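Uly1 (Catenovulum maritimum, PDB 7DRQ) is an ulvan lyase of polysaccharide lyase family 24, which probably cleaves this algal polysaccharide by beta-elimination and carries bound calcium. Local coordinates at residues Tyr59-Trp64 against Gly156-Thr161; Lys244-Leu249 against Thr305-Tyr310; Glu422-Lys425 against Asp430-Arg433; Gly440-Gln445 against Thr471-Ile476; Gln94-Glu99 against Leu125-Ala130. One frame throughout, in Å; residues are numbered along the deposited sequence.

Contact 1 (Tyr59-Trp64 against Gly156-Thr161); sequences YVFMTW and GAASVT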
# COMPACT_ATOMS: atom_id res chain seq x y z
N TYR A 59 12.28 16.53 -4.52
CA TYR A 59 12.42 15.89 -3.22
C TYR A 59 11.85 14.48 -3.27
O TYR A 59 10.75 14.27 -3.79
CB TYR A 59 11.70 16.69 -2.14
CG TYR A 59 12.15 18.12 -2.03
CD1 TYR A 59 13.34 18.45 -1.40
CD2 TYR A 59 11.36 19.15 -2.54
CE1 TYR A 59 13.74 19.79 -1.29
CE2 TYR A 59 11.75 20.47 -2.44
CZ TYR A 59 12.93 20.79 -1.82
OH TYR A 59 13.31 22.11 -1.72
N VAL A 60 12.60 13.52 -2.74
CA VAL A 60 12.11 12.16 -2.56
C VAL A 60 11.88 11.95 -1.07
O VAL A 60 12.83 12.01 -0.28
CB VAL A 60 13.11 11.12 -3.10
CG1 VAL A 60 12.48 9.73 -3.04
CG2 VAL A 60 13.50 11.46 -4.52
N PHE A 61 10.63 11.69 -0.70
CA PHE A 61 10.26 11.45 0.69
C PHE A 61 10.14 9.95 0.93
O PHE A 61 9.46 9.26 0.17
CB PHE A 61 8.95 12.15 1.03
CG PHE A 61 9.04 13.65 1.01
CD1 PHE A 61 8.89 14.36 -0.18
CD2 PHE A 61 9.29 14.36 2.18
CE1 PHE A 61 8.97 15.73 -0.20
CE2 PHE A 61 9.37 15.74 2.16
CZ PHE A 61 9.22 16.43 0.98
N MSE A 62 10.84 9.45 1.95
CA MSE A 62 10.83 8.02 2.26
C MSE A 62 10.64 7.79 3.75
O MSE A 62 11.29 8.42 4.57
CB MSE A 62 12.13 7.37 1.79
CG MSE A 62 12.31 7.43 0.29
SE MSE A 62 14.14 6.89 -0.17
CE MSE A 62 15.07 8.58 0.04
N THR A 63 9.74 6.87 4.10
CA THR A 63 9.48 6.53 5.49
C THR A 63 10.09 5.17 5.82
O THR A 63 10.32 4.34 4.94
CB THR A 63 7.99 6.49 5.79
OG1 THR A 63 7.38 5.41 5.08
CG2 THR A 63 7.31 7.82 5.40
N TRP A 64 10.32 4.95 7.11
CA TRP A 64 10.86 3.70 7.62
C TRP A 64 10.80 3.75 9.14
O TRP A 64 10.81 4.83 9.74
CB TRP A 64 12.31 3.47 7.14
CG TRP A 64 13.26 4.65 7.31
CD1 TRP A 64 13.25 5.82 6.60
CD2 TRP A 64 14.37 4.75 8.22
NE1 TRP A 64 14.29 6.64 7.01
CE2 TRP A 64 14.98 6.01 8.01
CE3 TRP A 64 14.90 3.90 9.19
CZ2 TRP A 64 16.08 6.43 8.74
CZ3 TRP A 64 16.00 4.32 9.91
CH2 TRP A 64 16.58 5.57 9.68
N GLY A 156 3.96 24.58 3.41
CA GLY A 156 5.30 24.95 3.01
C GLY A 156 6.40 24.06 3.56
O GLY A 156 7.57 24.28 3.23
N ALA A 157 6.07 23.07 4.39
CA ALA A 157 7.12 22.27 5.02
C ALA A 157 7.88 21.43 4.01
O ALA A 157 9.07 21.16 4.23
CB ALA A 157 6.53 21.35 6.09
N ALA A 158 7.24 21.02 2.92
CA ALA A 158 7.89 20.10 1.99
C ALA A 158 9.17 20.68 1.41
O ALA A 158 10.08 19.93 1.05
CB ALA A 158 6.95 19.73 0.84
N SER A 159 9.26 22.00 1.31
CA SER A 159 10.37 22.63 0.59
C SER A 159 11.25 23.50 1.48
O SER A 159 12.03 24.30 0.95
CB SER A 159 9.84 23.45 -0.59
OG SER A 159 9.15 24.62 -0.14
N VAL A 160 11.16 23.38 2.81
CA VAL A 160 12.10 24.13 3.64
C VAL A 160 13.51 23.59 3.39
O VAL A 160 13.70 22.49 2.86
CB VAL A 160 11.75 24.08 5.13
CG1 VAL A 160 10.36 24.69 5.38
CG2 VAL A 160 11.82 22.64 5.67
N THR A 161 14.52 24.38 3.76
CA THR A 161 15.89 23.92 3.63
C THR A 161 16.14 22.74 4.56
O THR A 161 15.40 22.50 5.52
CB THR A 161 16.89 25.04 3.96
OG1 THR A 161 16.63 25.52 5.28
CG2 THR A 161 16.74 26.20 2.97
O HOH W 1 15.02 22.42 0.25
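Y59 on strand 59-65 and S159 in the loop segment 156-161 have the nearest CA atoms across the contact, and these are still 8.0 Å apart. The strand therefore reaches over with its side chains, and meets mostly the backbone of the loop. Y59 and F61 are two residues apart on the strand and project from the same side. Both put CG beside the backbone N (chi1 -56° and -67°). The two rings thus run out together, but they meet the loop differently. A158 O sits 3.8 Å above the plane of the Y59 ring, over its centre. The same oxygen lies at the edge of the F61 ring, in its plane, 3.6 Å from F61 CZ. F61 CZ also packs on A158 CB at 4.0 Å. At the far end, Y59 OH is bonded to a water at 2.6 Å, and this water donates to V160 O. R78 of strand 73-80 donates to both A158 O and V160 O. The contact joins one propeller blade, which includes strands 59-65 and 73-80, to the loop following strand 150-152 of the next. Shortening Y59 to an alanine is likely to leave A158 O without its aromatic cover and the water without its phenolic mate. The loop carbonyls are thus held by an arginine and a water, with aromatic carbon packed round one of them.

Contact 2 (Lys244-Leu249 against Thr305-Tyr310); sequences KSFNVL and TQWKNY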
# COMPACT_ATOMS: atom_id res chain seq x y z
N LYS A 244 -15.46 8.55 2.53
CA LYS A 244 -16.58 8.13 1.70
C LYS A 244 -16.40 6.66 1.34
O LYS A 244 -15.31 6.23 0.99
CB LYS A 244 -16.65 8.99 0.43
CG LYS A 244 -17.75 8.58 -0.55
CD LYS A 244 -17.92 9.61 -1.66
CE LYS A 244 -18.59 10.87 -1.14
NZ LYS A 244 -19.94 10.57 -0.59
N SER A 245 -17.48 5.88 1.43
CA SER A 245 -17.40 4.45 1.18
C SER A 245 -17.46 4.13 -0.31
O SER A 245 -18.41 4.52 -1.00
CB SER A 245 -18.56 3.73 1.88
OG SER A 245 -18.50 3.96 3.26
N PHE A 246 -16.46 3.41 -0.81
CA PHE A 246 -16.58 2.85 -2.14
C PHE A 246 -17.61 1.72 -2.17
O PHE A 246 -18.41 1.62 -3.11
CB PHE A 246 -15.24 2.31 -2.66
CG PHE A 246 -15.41 1.48 -3.90
CD1 PHE A 246 -15.62 2.09 -5.12
CD2 PHE A 246 -15.47 0.10 -3.83
CE1 PHE A 246 -15.85 1.34 -6.26
CE2 PHE A 246 -15.70 -0.66 -4.97
CZ PHE A 246 -15.88 -0.03 -6.18
N ASN A 247 -17.59 0.86 -1.16
CA ASN A 247 -18.56 -0.21 -0.99
C ASN A 247 -19.07 -0.18 0.44
O ASN A 247 -18.46 0.40 1.34
CB ASN A 247 -17.96 -1.59 -1.36
CG ASN A 247 -16.86 -2.05 -0.39
OD1 ASN A 247 -15.84 -1.38 -0.23
ND2 ASN A 247 -17.08 -3.19 0.24
N VAL A 248 -20.24 -0.81 0.66
CA VAL A 248 -20.88 -0.74 1.96
C VAL A 248 -20.22 -1.72 2.94
O VAL A 248 -19.53 -2.67 2.56
CB VAL A 248 -22.38 -1.03 1.85
CG1 VAL A 248 -23.04 -0.12 0.81
CG2 VAL A 248 -22.60 -2.51 1.50
N LEU A 249 -20.45 -1.47 4.22
CA LEU A 249 -20.35 -2.53 5.21
C LEU A 249 -21.73 -3.13 5.41
O LEU A 249 -22.76 -2.52 5.10
CB LEU A 249 -19.80 -2.01 6.54
CG LEU A 249 -18.34 -1.53 6.54
CD1 LEU A 249 -18.03 -0.76 7.81
CD2 LEU A 249 -17.38 -2.70 6.38
N THR A 305 -18.69 10.66 -7.50
CA THR A 305 -19.83 10.21 -8.28
C THR A 305 -19.34 9.63 -9.60
O THR A 305 -18.14 9.52 -9.85
CB THR A 305 -20.81 11.37 -8.53
OG1 THR A 305 -20.18 12.35 -9.36
CG2 THR A 305 -21.20 12.02 -7.20
N GLN A 306 -20.30 9.25 -10.46
CA GLN A 306 -19.99 8.85 -11.84
C GLN A 306 -19.10 7.60 -11.89
O GLN A 306 -18.20 7.50 -12.73
CB GLN A 306 -19.32 9.99 -12.61
CG GLN A 306 -20.17 11.25 -12.73
CD GLN A 306 -19.44 12.32 -13.51
OE1 GLN A 306 -19.05 12.10 -14.66
NE2 GLN A 306 -19.23 13.47 -12.89
N TRP A 307 -19.35 6.66 -10.99
CA TRP A 307 -18.60 5.41 -10.98
C TRP A 307 -19.17 4.44 -11.99
O TRP A 307 -20.40 4.28 -12.11
CB TRP A 307 -18.61 4.80 -9.59
CG TRP A 307 -17.59 5.41 -8.69
CD1 TRP A 307 -17.75 6.47 -7.85
CD2 TRP A 307 -16.22 4.99 -8.54
NE1 TRP A 307 -16.58 6.74 -7.18
CE2 TRP A 307 -15.62 5.85 -7.59
CE3 TRP A 307 -15.45 3.97 -9.12
CZ2 TRP A 307 -14.28 5.72 -7.21
CZ3 TRP A 307 -14.11 3.84 -8.73
CH2 TRP A 307 -13.54 4.71 -7.79
N LYS A 308 -18.28 3.77 -12.72
CA LYS A 308 -18.65 2.92 -13.84
C LYS A 308 -17.82 1.64 -13.83
O LYS A 308 -16.71 1.60 -13.29
CB LYS A 308 -18.45 3.64 -15.17
CG LYS A 308 -18.99 5.08 -15.15
CD LYS A 308 -19.48 5.53 -16.49
CE LYS A 308 -20.28 6.82 -16.36
NZ LYS A 308 -19.53 7.98 -16.90
N ASN A 309 -18.35 0.59 -14.44
CA ASN A 309 -17.57 -0.63 -14.62
C ASN A 309 -16.80 -0.53 -15.94
O ASN A 309 -16.83 0.49 -16.63
CB ASN A 309 -18.46 -1.87 -14.55
CG ASN A 309 -19.50 -1.95 -15.66
OD1 ASN A 309 -19.37 -1.31 -16.71
ND2 ASN A 309 -20.54 -2.75 -15.43
N TYR A 310 -16.07 -1.60 -16.29
CA TYR A 310 -15.17 -1.48 -17.43
C TYR A 310 -15.91 -1.26 -18.73
O TYR A 310 -15.34 -0.68 -19.67
CB TYR A 310 -14.25 -2.70 -17.54
CG TYR A 310 -14.85 -3.89 -18.28
CD1 TYR A 310 -15.66 -4.81 -17.63
CD2 TYR A 310 -14.58 -4.09 -19.63
CE1 TYR A 310 -16.21 -5.89 -18.30
CE2 TYR A 310 -15.11 -5.17 -20.31
CZ TYR A 310 -15.92 -6.07 -19.65
OH TYR A 310 -16.43 -7.13 -20.35
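F246 and W307 form a T-shaped aromatic pair between two blades of the beta-propeller. F246 follows strand 239-245, the outermost strand of the blade 201-245. W307 lies on the short strand 307-308, which pairs with strand 290-298 in the next blade. Along 305-310, T305 comes first and ties its own end of the segment down. Its OG1 bonds to D300 and its O accepts from S298 OG. W307 then turns its side chain toward F246. The indole is fixed at one end, because NE1 donates to G303 O. Its six-membered ring is left to meet the phenylalanine. K308 leads elsewhere, to a salt bridge with D299. N309 is buried and anchors the next part of the chain, its ND2 donating to E313 OE1 and E324 O. The interblade contact therefore rests on W307 alone within this segment. From the other side, F246 holds CG anti to its own nitrogen (chi1 168°), which carries the ring tip nearer to the indole than its CB bond would suggest. The rings are steeply inclined, with planes at 68° and centroids 5.2 Å apart. I275 of strand 272-280 touches both side chains, and I273 and A296 add to the packing round the indole. F246 is also fixed through its backbone, bonded to V228 and L319. Its CE1 stands 3.8 Å above the plane of the W307 ring, toward the rim, and lies 3.9 Å from both CE3 and CZ3.

Contact 3 (Glu422-Lys425 against Asp430-Arg433); sequences EQAK and DFTR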
# COMPACT_ATOMS: atom_id res chain seq x y z
N GLU A 422 10.95 -5.24 -17.12
CA GLU A 422 10.37 -5.78 -18.34
C GLU A 422 9.29 -4.83 -18.81
O GLU A 422 8.58 -4.24 -17.99
CB GLU A 422 9.77 -7.16 -18.09
CG GLU A 422 10.74 -8.09 -17.39
CD GLU A 422 11.12 -9.28 -18.23
OE1 GLU A 422 11.94 -10.08 -17.74
OE2 GLU A 422 10.59 -9.41 -19.36
N GLN A 423 9.17 -4.66 -20.12
CA GLN A 423 8.28 -3.63 -20.65
C GLN A 423 7.44 -4.21 -21.77
O GLN A 423 7.92 -5.03 -22.56
CB GLN A 423 9.10 -2.42 -21.13
CG GLN A 423 8.58 -1.69 -22.34
CD GLN A 423 9.61 -0.70 -22.86
OE1 GLN A 423 10.40 -0.14 -22.09
NE2 GLN A 423 9.62 -0.49 -24.17
N ALA A 424 6.18 -3.80 -21.82
CA ALA A 424 5.26 -4.19 -22.89
C ALA A 424 4.46 -2.97 -23.31
O ALA A 424 4.15 -2.11 -22.48
CB ALA A 424 4.29 -5.30 -22.44
N LYS A 425 4.15 -2.88 -24.60
CA LYS A 425 3.23 -1.84 -25.05
C LYS A 425 1.88 -2.06 -24.41
O LYS A 425 1.40 -3.19 -24.33
CB LYS A 425 3.10 -1.86 -26.58
CG LYS A 425 2.05 -0.87 -27.11
CD LYS A 425 2.39 -0.38 -28.52
CE LYS A 425 1.47 0.76 -28.96
NZ LYS A 425 0.75 1.38 -27.81
N ASP A 430 3.10 -8.49 -24.60
CA ASP A 430 4.38 -8.78 -25.25
C ASP A 430 5.50 -8.07 -24.50
O ASP A 430 5.91 -6.96 -24.85
CB ASP A 430 4.34 -8.37 -26.71
CG ASP A 430 3.36 -9.20 -27.52
OD1 ASP A 430 3.30 -10.44 -27.31
OD2 ASP A 430 2.65 -8.62 -28.36
N PHE A 431 6.01 -8.73 -23.47
CA PHE A 431 7.06 -8.16 -22.64
C PHE A 431 8.43 -8.51 -23.18
O PHE A 431 8.65 -9.59 -23.74
CB PHE A 431 6.94 -8.66 -21.20
CG PHE A 431 5.77 -8.08 -20.47
CD1 PHE A 431 4.51 -8.66 -20.58
CD2 PHE A 431 5.91 -6.93 -19.70
CE1 PHE A 431 3.41 -8.12 -19.91
CE2 PHE A 431 4.82 -6.38 -19.02
CZ PHE A 431 3.57 -6.98 -19.13
N THR A 432 9.36 -7.58 -23.01
CA THR A 432 10.78 -7.82 -23.24
C THR A 432 11.57 -7.22 -22.09
O THR A 432 11.19 -6.18 -21.54
CB THR A 432 11.26 -7.22 -24.57
OG1 THR A 432 11.08 -5.80 -24.54
CG2 THR A 432 10.49 -7.79 -25.74
N ARG A 433 12.68 -7.87 -21.74
CA ARG A 433 13.54 -7.29 -20.71
C ARG A 433 14.32 -6.11 -21.28
O ARG A 433 15.01 -6.24 -22.29
CB ARG A 433 14.50 -8.32 -20.13
CG ARG A 433 15.25 -7.72 -18.94
CD ARG A 433 15.81 -8.76 -18.01
NE ARG A 433 14.76 -9.50 -17.31
CZ ARG A 433 15.01 -10.38 -16.35
NH1 ARG A 433 16.27 -10.61 -15.98
NH2 ARG A 433 14.03 -11.03 -15.76
O HOH W 2 10.53 -11.14 -21.46
O HOH W 3 8.28 -5.48 -25.49
O HOH W 4 5.06 -4.85 -26.49
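E422 to K425 and D430 to R433 are the two arms of an antiparallel beta hairpin. It forms the outer edge of a propeller blade. The tight part is its middle. Q423 and T432 are a hydrogen-bonded pair, with Q423 N to T432 O at 2.9 Å and T432 N to Q423 O at 3.0 Å. A424 CB sits over the centre of the F431 ring, 3.5 Å from the centroid, in a CH-pi contact. I409 and I411 of strand 408-415 also touch this ring. E422 and R433 are a non-hydrogen-bonded pair, and a salt bridge joins their side chains. R433 comes side-on, with NE at 2.9 Å and NH2 at 3.0 Å, both to E422 OE1. The carboxylate stands nearly upright to the guanidinium, at 87°. Water takes over toward the turn and at E422 OE2. One water links Q423 O, D430 O and T432 OG1. Another joins K425 N to D430 O where direct pairing has ended. A third donates to E422 OE2. R433 also salt-bridges E415 and makes cation-pi contacts with F420 and Y436. It thus lies between two carboxylates, E422 and E415, and its positive charge is likely to favour their ionised forms.

Contact 4 (Gly440-Gln445 against Thr471-Ile476); sequences GSQSFQ and TTYLQI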
# COMPACT_ATOMS: atom_id res chain seq x y z
N GLY A 440 28.08 -8.05 -10.42
CA GLY A 440 28.95 -7.23 -9.60
C GLY A 440 28.27 -6.06 -8.92
O GLY A 440 28.90 -5.41 -8.07
N SER A 441 27.03 -5.75 -9.28
CA SER A 441 26.26 -4.74 -8.57
C SER A 441 25.68 -5.35 -7.29
O SER A 441 25.77 -6.55 -7.03
CB SER A 441 25.16 -4.18 -9.48
OG SER A 441 24.36 -5.23 -9.98
N GLN A 442 25.03 -4.50 -6.49
CA GLN A 442 24.55 -4.94 -5.18
C GLN A 442 23.37 -5.90 -5.32
O GLN A 442 22.68 -5.95 -6.34
CB GLN A 442 24.12 -3.74 -4.34
CG GLN A 442 25.24 -2.77 -4.05
CD GLN A 442 24.70 -1.47 -3.55
OE1 GLN A 442 24.68 -0.48 -4.27
NE2 GLN A 442 24.23 -1.45 -2.31
N SER A 443 23.12 -6.64 -4.25
CA SER A 443 22.00 -7.57 -4.18
C SER A 443 20.99 -7.05 -3.17
O SER A 443 21.36 -6.64 -2.06
CB SER A 443 22.45 -8.97 -3.79
OG SER A 443 22.90 -9.67 -4.94
N PHE A 444 19.72 -7.07 -3.56
CA PHE A 444 18.65 -6.56 -2.72
C PHE A 444 17.65 -7.68 -2.42
O PHE A 444 17.48 -8.62 -3.21
CB PHE A 444 17.95 -5.36 -3.40
CG PHE A 444 18.91 -4.25 -3.75
CD1 PHE A 444 19.35 -3.38 -2.78
CD2 PHE A 444 19.41 -4.13 -5.04
CE1 PHE A 444 20.25 -2.35 -3.09
CE2 PHE A 444 20.32 -3.12 -5.36
CZ PHE A 444 20.73 -2.23 -4.38
N GLN A 445 17.01 -7.55 -1.26
CA GLN A 445 16.12 -8.54 -0.68
C GLN A 445 14.65 -8.20 -0.91
O GLN A 445 13.80 -9.11 -0.91
CB GLN A 445 16.40 -8.59 0.83
CG GLN A 445 15.61 -9.57 1.65
CD GLN A 445 16.30 -9.83 2.97
OE1 GLN A 445 17.52 -9.77 3.06
NE2 GLN A 445 15.51 -10.10 4.01
N THR A 471 20.30 -2.18 5.89
CA THR A 471 20.66 -1.05 5.03
C THR A 471 19.67 -0.95 3.88
O THR A 471 19.38 -1.95 3.21
CB THR A 471 22.09 -1.21 4.50
OG1 THR A 471 23.00 -1.17 5.61
CG2 THR A 471 22.43 -0.08 3.54
N THR A 472 19.17 0.26 3.64
CA THR A 472 18.28 0.52 2.51
C THR A 472 18.92 1.54 1.58
O THR A 472 19.73 2.37 1.98
CB THR A 472 16.91 1.05 2.97
OG1 THR A 472 17.11 2.21 3.76
CG2 THR A 472 16.19 0.00 3.79
N TYR A 473 18.51 1.45 0.32
CA TYR A 473 19.01 2.30 -0.75
C TYR A 473 17.83 2.85 -1.54
O TYR A 473 16.75 2.26 -1.58
CB TYR A 473 19.91 1.53 -1.71
CG TYR A 473 21.30 1.35 -1.17
CD1 TYR A 473 21.61 0.29 -0.34
CD2 TYR A 473 22.30 2.26 -1.48
CE1 TYR A 473 22.89 0.14 0.17
CE2 TYR A 473 23.58 2.12 -0.98
CZ TYR A 473 23.86 1.06 -0.15
OH TYR A 473 25.14 0.91 0.35
N LEU A 474 18.08 3.98 -2.19
CA LEU A 474 17.20 4.51 -3.22
C LEU A 474 17.92 4.47 -4.56
O LEU A 474 19.05 4.98 -4.68
CB LEU A 474 16.80 5.95 -2.91
CG LEU A 474 16.17 6.73 -4.08
CD1 LEU A 474 14.82 6.11 -4.48
CD2 LEU A 474 15.99 8.22 -3.72
N GLN A 475 17.28 3.88 -5.56
CA GLN A 475 17.78 3.96 -6.93
C GLN A 475 16.83 4.79 -7.78
O GLN A 475 15.61 4.70 -7.64
CB GLN A 475 17.96 2.57 -7.56
CG GLN A 475 19.12 1.78 -6.96
CD GLN A 475 19.44 0.53 -7.75
OE1 GLN A 475 18.73 0.17 -8.69
NE2 GLN A 475 20.52 -0.15 -7.37
N ILE A 476 17.40 5.63 -8.64
CA ILE A 476 16.63 6.45 -9.57
C ILE A 476 17.00 5.99 -10.97
O ILE A 476 18.16 6.13 -11.39
CB ILE A 476 16.86 7.95 -9.36
CG1 ILE A 476 16.57 8.33 -7.91
CG2 ILE A 476 15.95 8.77 -10.28
CD1 ILE A 476 16.93 9.77 -7.57
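F444 faces Y473 and Q475 without any backbone pairing, for the nearest CA atoms, those of F444 and T472, are 8.8 Å apart. Strand 455-462 lies between the strands that carry the two sides, and side chains meet across it. F444 holds its ring beside its backbone N (chi1 -56°) and pushes it toward segment 471-476 of strand 469-478. One corner, CE1, lies 4.0 Å from Y473 CD1, and this tyrosine atom is near the plane of the F444 ring. Q475 NE2 approaches obliquely, 3.6 Å from both CE2 and CZ of F444. The amide plane of Q475 stands at 87° to the ring. The sheet concerned closes the propeller: N-terminal strand 3-15 pairs with strand 469-478 of the C-terminal end, so both chain ends build one blade. Q475 NE2 donates to E7 of that N-terminal strand, which fixes the amide beside F444. P419 of the preceding blade touches F444 and Q475. Q442, earlier in the loop, comes over one face of the Y473 ring. Its NE2 is 3.2 Å above the ring plane, displaced toward the rim, and nearest to CE1. The amide and ring planes are 80° apart. E462 OE2 accepts a hydrogen bond from this NE2, so the nitrogen has a carboxylate partner as well as the ring below it. F444 and Q475 both also touch L460 of the strand between them.

Contact 5 (Gln94-Glu99 against Leu125-Ala130); sequences QHTGFE and LYDMHA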
# COMPACT_ATOMS: atom_id res chain seq x y z
N GLN A 94 6.85 4.96 18.38
CA GLN A 94 7.59 3.73 18.12
C GLN A 94 6.61 2.64 17.71
O GLN A 94 5.50 2.57 18.24
CB GLN A 94 8.38 3.26 19.36
CG GLN A 94 9.42 4.26 19.86
CD GLN A 94 9.78 4.02 21.30
OE1 GLN A 94 9.05 4.42 22.21
NE2 GLN A 94 10.91 3.35 21.53
N HIS A 95 7.02 1.80 16.76
CA HIS A 95 6.20 0.68 16.30
C HIS A 95 5.64 -0.09 17.49
O HIS A 95 6.39 -0.53 18.37
CB HIS A 95 7.05 -0.24 15.42
CG HIS A 95 6.32 -1.43 14.87
ND1 HIS A 95 5.09 -1.35 14.27
CD2 HIS A 95 6.68 -2.74 14.82
CE1 HIS A 95 4.71 -2.55 13.88
NE2 HIS A 95 5.65 -3.42 14.20
N THR A 96 4.31 -0.24 17.55
CA THR A 96 3.67 -0.92 18.66
C THR A 96 3.45 -2.41 18.40
O THR A 96 2.87 -3.10 19.24
CB THR A 96 2.34 -0.23 19.04
OG1 THR A 96 1.46 -0.19 17.90
CG2 THR A 96 2.62 1.18 19.52
N GLY A 97 3.91 -2.92 17.26
CA GLY A 97 3.92 -4.35 17.04
C GLY A 97 2.53 -4.91 16.83
O GLY A 97 1.62 -4.24 16.32
N PHE A 98 2.36 -6.16 17.25
CA PHE A 98 1.06 -6.82 17.12
C PHE A 98 0.19 -6.44 18.30
O PHE A 98 0.42 -6.89 19.43
CB PHE A 98 1.22 -8.34 17.04
CG PHE A 98 -0.07 -9.05 16.73
CD1 PHE A 98 -0.47 -9.22 15.41
CD2 PHE A 98 -0.90 -9.50 17.75
CE1 PHE A 98 -1.67 -9.86 15.11
CE2 PHE A 98 -2.10 -10.14 17.45
CZ PHE A 98 -2.49 -10.31 16.14
N GLU A 99 -0.82 -5.60 18.05
CA GLU A 99 -1.79 -5.17 19.06
C GLU A 99 -1.11 -4.74 20.35
O GLU A 99 -1.48 -5.15 21.45
CB GLU A 99 -2.83 -6.28 19.32
CG GLU A 99 -3.66 -6.62 18.07
CD GLU A 99 -4.57 -7.82 18.25
OE1 GLU A 99 -5.21 -8.25 17.27
OE2 GLU A 99 -4.62 -8.36 19.37
N LEU A 125 0.67 8.67 7.89
CA LEU A 125 -0.26 7.76 8.55
C LEU A 125 0.49 6.50 8.91
O LEU A 125 1.16 5.92 8.05
CB LEU A 125 -1.43 7.44 7.63
CG LEU A 125 -2.41 8.60 7.45
CD1 LEU A 125 -3.31 8.33 6.27
CD2 LEU A 125 -3.25 8.83 8.72
N TYR A 126 0.40 6.06 10.17
CA TYR A 126 1.30 4.96 10.51
C TYR A 126 0.78 4.08 11.63
O TYR A 126 -0.02 4.49 12.47
CB TYR A 126 2.68 5.48 10.89
CG TYR A 126 2.74 6.69 11.81
CD1 TYR A 126 2.75 6.53 13.20
CD2 TYR A 126 2.89 7.98 11.30
CE1 TYR A 126 2.87 7.63 14.05
CE2 TYR A 126 3.01 9.09 12.14
CZ TYR A 126 3.00 8.91 13.51
OH TYR A 126 3.12 10.02 14.34
N ASP A 127 1.28 2.84 11.61
CA ASP A 127 1.21 1.91 12.74
C ASP A 127 -0.23 1.55 13.08
O ASP A 127 -0.64 1.60 14.24
CB ASP A 127 1.94 2.46 13.97
CG ASP A 127 2.49 1.35 14.84
OD1 ASP A 127 2.62 0.21 14.34
OD2 ASP A 127 2.80 1.61 16.02
N MSE A 128 -0.99 1.19 12.05
CA MSE A 128 -2.42 0.87 12.18
C MSE A 128 -2.77 -0.48 11.59
O MSE A 128 -2.40 -0.80 10.46
CB MSE A 128 -3.24 1.95 11.48
CG MSE A 128 -3.08 3.32 12.06
SE MSE A 128 -4.38 4.49 11.28
CE MSE A 128 -3.22 5.38 9.96
N HIS A 129 -3.50 -1.29 12.36
CA HIS A 129 -4.11 -2.50 11.81
C HIS A 129 -5.50 -2.66 12.44
O HIS A 129 -5.71 -3.50 13.32
CB HIS A 129 -3.24 -3.74 12.04
CG HIS A 129 -3.73 -4.96 11.31
ND1 HIS A 129 -3.07 -6.17 11.35
CD2 HIS A 129 -4.81 -5.14 10.52
CE1 HIS A 129 -3.74 -7.05 10.63
NE2 HIS A 129 -4.79 -6.45 10.11
N ALA A 130 -6.44 -1.85 11.95
CA ALA A 130 -7.85 -1.94 12.35
C ALA A 130 -8.03 -1.78 13.86
O ALA A 130 -8.85 -2.46 14.48
CB ALA A 130 -8.46 -3.26 11.86
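D127 sends its carboxylate into the loop 94-99 and is gripped there by H95 and T96. H95 ND1 donates to D127 OD1 at 2.9 Å, with an angle of 140° at the hydrogen. It reaches this oxygen from above the carboxylate plane, 42° out of it. T96 N donates to D127 OD2 at 2.8 Å, and OD2 receives it on its syn lone pair. T96 OG1 also lies 2.9 Å from OD2. The aspartate is buried, and more donors meet it from outside the two segments. N109 ND2 donates to OD1 and H93 NE2 is bonded to OD2. A leucine in place of D127 would probably leave H95 ND1 and T96 N facing a group that cannot accept, and the histidine ring with one tie fewer. The next shell positions these groups. In H95, CG anti to the backbone N (chi1 -180°) swings the ring toward D127 and chi2 turns ND1 to it, while NE2 is bonded to E106 N. G97 N lies over the centre of one face of the imidazole. R149 NH1 donates both to T96 OG1 and to D127 O, tying the loop and the strand end together. K185, which binds calcium, has its side chain about 6 Å from that of T96. D127 follows strand 122-126, the central strand of its blade, and its backbone bonds to T110. Beyond D127, M128 and H129 touch strands 214-220 and 201-208 of the next blade. On the loop side, F98 packs on helix 24-29 through V24, A27 and R28.

Overall arrangement
Contacts 2 and 5 are buried, contacts 1 and 4 partly so, and contact 3 lies at the surface. Contact 2 joins neighbouring blades by aromatic packing alone. Contact 5 instead buries a carboxylate among several donors. It is nested within the chain loop closed by contact 1. Contact 5 uses strand 122-126 of the blade 111-152, contact 1 the loop that follows this blade. Contacts 1 and 4 touch: V60 and M62 pack on L474, so the closing blade meets the first. Contact 3 is the only one built on backbone pairing, and water and a salt bridge accompany it. It precedes contact 4 in the chain. Contacts 3 and 5 lie on opposite sides of the chain's centre, as do contacts 2 and 4.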